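Local coordinates for protein putative ring-cleaving dioxygenase mhqO (Bacillus subtilis subsp. subtilis, PDB 3OAJ) that is a putative iron-dependent extradiol ring-cleaving dioxygenase that may contribute to the breakdown and detoxification of aromatic compounds, at residues V246-R258 / E266-E278. Numbering follows the deposited sequence.
Sequences VRDRNYFNAIYFR and EIATDPPGFAHDE. With ZN (zinc ion), chain C; SO4 (sulfate ion), chain D.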
# COMPACT_ATOMS: atom_id res chain seq x y z
N VAL A 246 -9.39 16.20 -8.89
CA VAL A 246 -8.66 15.10 -9.51
C VAL A 246 -7.26 15.57 -9.86
O VAL A 246 -7.09 16.63 -10.48
CB VAL A 246 -9.34 14.61 -10.81
CG1 VAL A 246 -8.51 13.52 -11.48
CG2 VAL A 246 -10.77 14.13 -10.54
N ARG A 247 -6.27 14.79 -9.44
CA ARG A 247 -4.87 15.01 -9.76
C ARG A 247 -4.35 13.88 -10.62
O ARG A 247 -4.50 12.71 -10.27
CB ARG A 247 -4.07 15.14 -8.46
CG ARG A 247 -4.42 16.43 -7.72
CD ARG A 247 -3.92 16.47 -6.29
NE ARG A 247 -4.42 17.68 -5.64
CZ ARG A 247 -4.45 17.88 -4.33
NH1 ARG A 247 -4.00 16.95 -3.49
NH2 ARG A 247 -4.93 19.02 -3.86
N ASP A 248 -3.74 14.23 -11.75
CA ASP A 248 -3.13 13.26 -12.65
C ASP A 248 -1.76 12.81 -12.11
O ASP A 248 -0.81 13.60 -12.07
CB ASP A 248 -3.01 13.91 -14.04
CG ASP A 248 -2.34 13.02 -15.07
OD1 ASP A 248 -1.88 11.90 -14.74
OD2 ASP A 248 -2.28 13.46 -16.24
N ARG A 249 -1.67 11.55 -11.66
CA ARG A 249 -0.41 11.00 -11.13
C ARG A 249 0.31 10.12 -12.14
O ARG A 249 1.20 9.34 -11.78
CB ARG A 249 -0.64 10.23 -9.83
CG ARG A 249 -1.40 11.00 -8.74
CD ARG A 249 -0.71 12.30 -8.37
NE ARG A 249 -0.99 12.73 -7.00
CZ ARG A 249 -0.64 13.91 -6.49
NH1 ARG A 249 -0.02 14.82 -7.23
NH2 ARG A 249 -0.94 14.20 -5.22
N ASN A 250 -0.08 10.26 -13.41
CA ASN A 250 0.55 9.58 -14.55
C ASN A 250 0.13 8.12 -14.67
O ASN A 250 -0.32 7.70 -15.72
CB ASN A 250 2.09 9.70 -14.51
CG ASN A 250 2.76 9.43 -15.86
OD1 ASN A 250 2.11 9.05 -16.84
ND2 ASN A 250 4.07 9.63 -15.92
N TYR A 251 0.25 7.36 -13.58
CA TYR A 251 -0.06 5.91 -13.63
C TYR A 251 -1.47 5.63 -13.14
O TYR A 251 -1.94 4.49 -13.17
CB TYR A 251 1.02 5.14 -12.86
CG TYR A 251 2.37 5.67 -13.28
CD1 TYR A 251 3.15 6.48 -12.44
CD2 TYR A 251 2.82 5.47 -14.59
CE1 TYR A 251 4.36 7.03 -12.88
CE2 TYR A 251 4.02 6.02 -15.03
CZ TYR A 251 4.78 6.80 -14.17
OH TYR A 251 5.96 7.32 -14.63
N PHE A 252 -2.14 6.69 -12.70
CA PHE A 252 -3.55 6.68 -12.24
C PHE A 252 -3.90 8.14 -11.95
O PHE A 252 -3.00 8.96 -11.80
CB PHE A 252 -3.73 5.82 -10.96
CG PHE A 252 -2.78 6.15 -9.85
CD1 PHE A 252 -3.08 7.14 -8.92
CD2 PHE A 252 -1.55 5.49 -9.75
CE1 PHE A 252 -2.19 7.45 -7.88
CE2 PHE A 252 -0.65 5.82 -8.73
CZ PHE A 252 -0.95 6.81 -7.81
N ASN A 253 -5.20 8.44 -11.91
CA ASN A 253 -5.70 9.72 -11.40
C ASN A 253 -6.14 9.50 -9.95
O ASN A 253 -6.55 8.39 -9.58
CB ASN A 253 -6.87 10.22 -12.25
CG ASN A 253 -6.43 10.62 -13.66
OD1 ASN A 253 -5.32 11.11 -13.86
ND2 ASN A 253 -7.30 10.37 -14.64
N ALA A 254 -6.00 10.54 -9.13
CA ALA A 254 -6.23 10.48 -7.69
C ALA A 254 -7.14 11.59 -7.18
O ALA A 254 -7.05 12.71 -7.64
CB ALA A 254 -4.90 10.57 -6.96
N ILE A 255 -8.01 11.24 -6.23
CA ILE A 255 -8.66 12.21 -5.34
C ILE A 255 -8.40 11.77 -3.91
O ILE A 255 -8.25 10.57 -3.64
CB ILE A 255 -10.18 12.35 -5.59
CG1 ILE A 255 -10.90 10.99 -5.43
CG2 ILE A 255 -10.42 12.91 -7.00
CD1 ILE A 255 -12.42 11.08 -5.60
N TYR A 256 -8.35 12.75 -3.02
CA TYR A 256 -8.04 12.50 -1.59
C TYR A 256 -9.11 13.09 -0.68
O TYR A 256 -9.64 14.18 -0.94
CB TYR A 256 -6.68 13.11 -1.21
CG TYR A 256 -5.52 12.68 -2.09
CD1 TYR A 256 -4.70 11.61 -1.73
CD2 TYR A 256 -5.26 13.34 -3.31
CE1 TYR A 256 -3.63 11.22 -2.56
CE2 TYR A 256 -4.21 12.96 -4.13
CZ TYR A 256 -3.40 11.90 -3.76
OH TYR A 256 -2.35 11.51 -4.57
N PHE A 257 -9.38 12.40 0.42
CA PHE A 257 -10.24 12.95 1.47
C PHE A 257 -9.84 12.37 2.81
O PHE A 257 -9.59 11.16 2.92
CB PHE A 257 -11.73 12.71 1.17
CG PHE A 257 -12.17 11.26 1.18
CD1 PHE A 257 -11.91 10.43 0.09
CD2 PHE A 257 -12.92 10.74 2.25
CE1 PHE A 257 -12.36 9.10 0.08
CE2 PHE A 257 -13.36 9.42 2.25
CZ PHE A 257 -13.09 8.60 1.16
N ARG A 258 -9.76 13.24 3.81
CA ARG A 258 -9.50 12.78 5.17
C ARG A 258 -10.80 12.36 5.80
O ARG A 258 -11.78 13.12 5.80
CB ARG A 258 -8.80 13.84 6.02
CG ARG A 258 -8.18 13.21 7.27
CD ARG A 258 -7.11 14.04 7.87
NE ARG A 258 -5.96 14.25 7.00
CZ ARG A 258 -4.86 13.50 6.98
NH1 ARG A 258 -4.74 12.43 7.77
NH2 ARG A 258 -3.86 13.84 6.17
N GLU A 266 -7.79 7.82 -0.24
CA GLU A 266 -7.64 8.26 -1.62
C GLU A 266 -8.51 7.34 -2.46
O GLU A 266 -8.73 6.19 -2.09
CB GLU A 266 -6.16 8.13 -2.03
CG GLU A 266 -5.86 8.31 -3.54
CD GLU A 266 -4.41 8.10 -3.87
OE1 GLU A 266 -3.60 7.80 -2.97
OE2 GLU A 266 -4.07 8.21 -5.07
N ILE A 267 -9.07 7.87 -3.54
CA ILE A 267 -9.63 7.01 -4.60
C ILE A 267 -8.72 7.18 -5.81
O ILE A 267 -8.51 8.30 -6.28
CB ILE A 267 -11.09 7.38 -4.97
CG1 ILE A 267 -11.98 7.53 -3.71
CG2 ILE A 267 -11.66 6.40 -6.05
CD1 ILE A 267 -12.16 6.29 -2.90
N ALA A 268 -8.19 6.06 -6.30
CA ALA A 268 -7.29 6.02 -7.44
C ALA A 268 -7.87 5.13 -8.52
O ALA A 268 -8.40 4.05 -8.25
CB ALA A 268 -5.94 5.47 -7.01
N THR A 269 -7.74 5.58 -9.76
CA THR A 269 -8.25 4.81 -10.88
C THR A 269 -7.37 3.61 -11.18
O THR A 269 -6.13 3.70 -11.13
CB THR A 269 -8.34 5.67 -12.15
OG1 THR A 269 -7.05 6.18 -12.50
CG2 THR A 269 -9.33 6.82 -12.00
N ASP A 270 -7.99 2.48 -11.53
CA ASP A 270 -7.21 1.31 -11.95
C ASP A 270 -6.30 1.63 -13.15
O ASP A 270 -5.10 1.35 -13.09
CB ASP A 270 -8.09 0.07 -12.23
CG ASP A 270 -8.64 -0.57 -10.96
OD1 ASP A 270 -8.19 -0.22 -9.84
OD2 ASP A 270 -9.55 -1.43 -11.07
N PRO A 271 -6.85 2.23 -14.23
CA PRO A 271 -5.97 2.61 -15.34
C PRO A 271 -5.22 3.94 -15.14
O PRO A 271 -5.64 4.77 -14.32
CB PRO A 271 -6.94 2.73 -16.54
CG PRO A 271 -8.26 3.03 -15.94
CD PRO A 271 -8.27 2.50 -14.53
N PRO A 272 -4.15 4.17 -15.92
CA PRO A 272 -3.61 3.31 -16.98
C PRO A 272 -2.60 2.27 -16.51
O PRO A 272 -2.31 1.33 -17.25
CB PRO A 272 -2.93 4.30 -17.92
CG PRO A 272 -2.46 5.39 -17.00
CD PRO A 272 -3.57 5.53 -15.99
N GLY A 273 -2.07 2.45 -15.30
CA GLY A 273 -1.03 1.60 -14.77
C GLY A 273 0.38 1.99 -15.17
O GLY A 273 0.61 3.04 -15.77
N PHE A 274 1.33 1.11 -14.84
CA PHE A 274 2.74 1.49 -14.87
C PHE A 274 3.48 1.24 -16.18
O PHE A 274 4.64 1.63 -16.31
CB PHE A 274 3.48 0.86 -13.69
CG PHE A 274 2.93 1.27 -12.36
CD1 PHE A 274 3.20 2.52 -11.82
CD2 PHE A 274 2.13 0.38 -11.62
CE1 PHE A 274 2.67 2.90 -10.59
CE2 PHE A 274 1.62 0.74 -10.39
CZ PHE A 274 1.88 2.01 -9.87
N ALA A 275 2.79 0.60 -17.12
CA ALA A 275 3.40 0.18 -18.39
C ALA A 275 3.16 1.12 -19.57
O ALA A 275 3.27 0.70 -20.73
CB ALA A 275 2.93 -1.22 -18.75
N HIS A 276 2.85 2.38 -19.31
CA HIS A 276 2.50 3.27 -20.42
C HIS A 276 3.53 4.37 -20.68
O HIS A 276 3.34 5.16 -21.61
CB HIS A 276 1.12 3.88 -20.21
CG HIS A 276 1.14 5.11 -19.37
ND1 HIS A 276 1.14 5.07 -17.99
CD2 HIS A 276 1.22 6.42 -19.70
CE1 HIS A 276 1.18 6.30 -17.52
NE2 HIS A 276 1.23 7.14 -18.54
N ASP A 277 4.57 4.47 -19.86
CA ASP A 277 5.74 5.25 -20.24
C ASP A 277 7.02 4.41 -20.25
O ASP A 277 8.10 4.90 -20.59
CB ASP A 277 5.88 6.54 -19.41
CG ASP A 277 6.08 6.29 -17.93
OD1 ASP A 277 6.09 5.12 -17.50
OD2 ASP A 277 6.21 7.29 -17.20
N GLU A 278 6.87 3.14 -19.89
CA GLU A 278 7.86 2.10 -20.08
C GLU A 278 7.11 0.84 -20.49
O GLU A 278 5.93 0.68 -20.17
CB GLU A 278 8.61 1.80 -18.78
CG GLU A 278 9.44 2.93 -18.22
CD GLU A 278 10.08 2.58 -16.89
OE1 GLU A 278 9.37 2.60 -15.86
OE2 GLU A 278 11.29 2.27 -16.87
ZN ZN C . -1.86 7.49 -3.23
S SO4 D . -0.03 8.86 -4.20
O1 SO4 D . -0.34 10.05 -3.40
O2 SO4 D . 1.06 9.08 -5.13
O3 SO4 D . 0.28 7.71 -3.35
O4 SO4 D . -1.21 8.58 -5.01
O HOH W 1 -2.90 2.25 -11.61
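Ile255 and Ile267 exchange two backbone hydrogen bonds in the antiparallel hairpin of strands 253-258 and 264-269, which belongs to the second vicinal-oxygen-chelate (VOC) module and builds one wall of the metal site. Packing is tight along these strands. On the face turned away from the metal, the branched isoleucines lie side by side, CG1 of Ile255 3.6 Å from CB of Ile267. On the metal face, Glu266 runs extended with CG anti to the backbone N (chi1 170°), which carries OE1 to within 1.8 Å of the zinc ion; His218 and His11, the latter from strand 9-16 of the first module, complete the protein ligands, a triad predicted to hold iron(II). Small Ala254 leaves room for the carboxylate, and its CB sits 3.1 Å from Glu266 OE2. The Tyr256 ring runs alongside Glu266, and its OH donates to O1 of a zinc-bound sulfate, probably from the crystallisation liquor, while Arg249 grips that hydroxyl side-on through NE and NH2. At Thr269 the side chain takes over as acceptor: OG1 accepts from the N-H of Asn253 at 3.0 Å and donates to Pro271 O. The solvent side is looser: exposed Pro272, after a cis peptide, turns the chain, and the N-H of Gly273, whose positive phi suits glycine, donates to Tyr251 O. Buried Tyr251 packs closely again, CB against Phe274 CD1, and its OH donates to the syn lone pair of Asp277 OD2, 2.6 Å away.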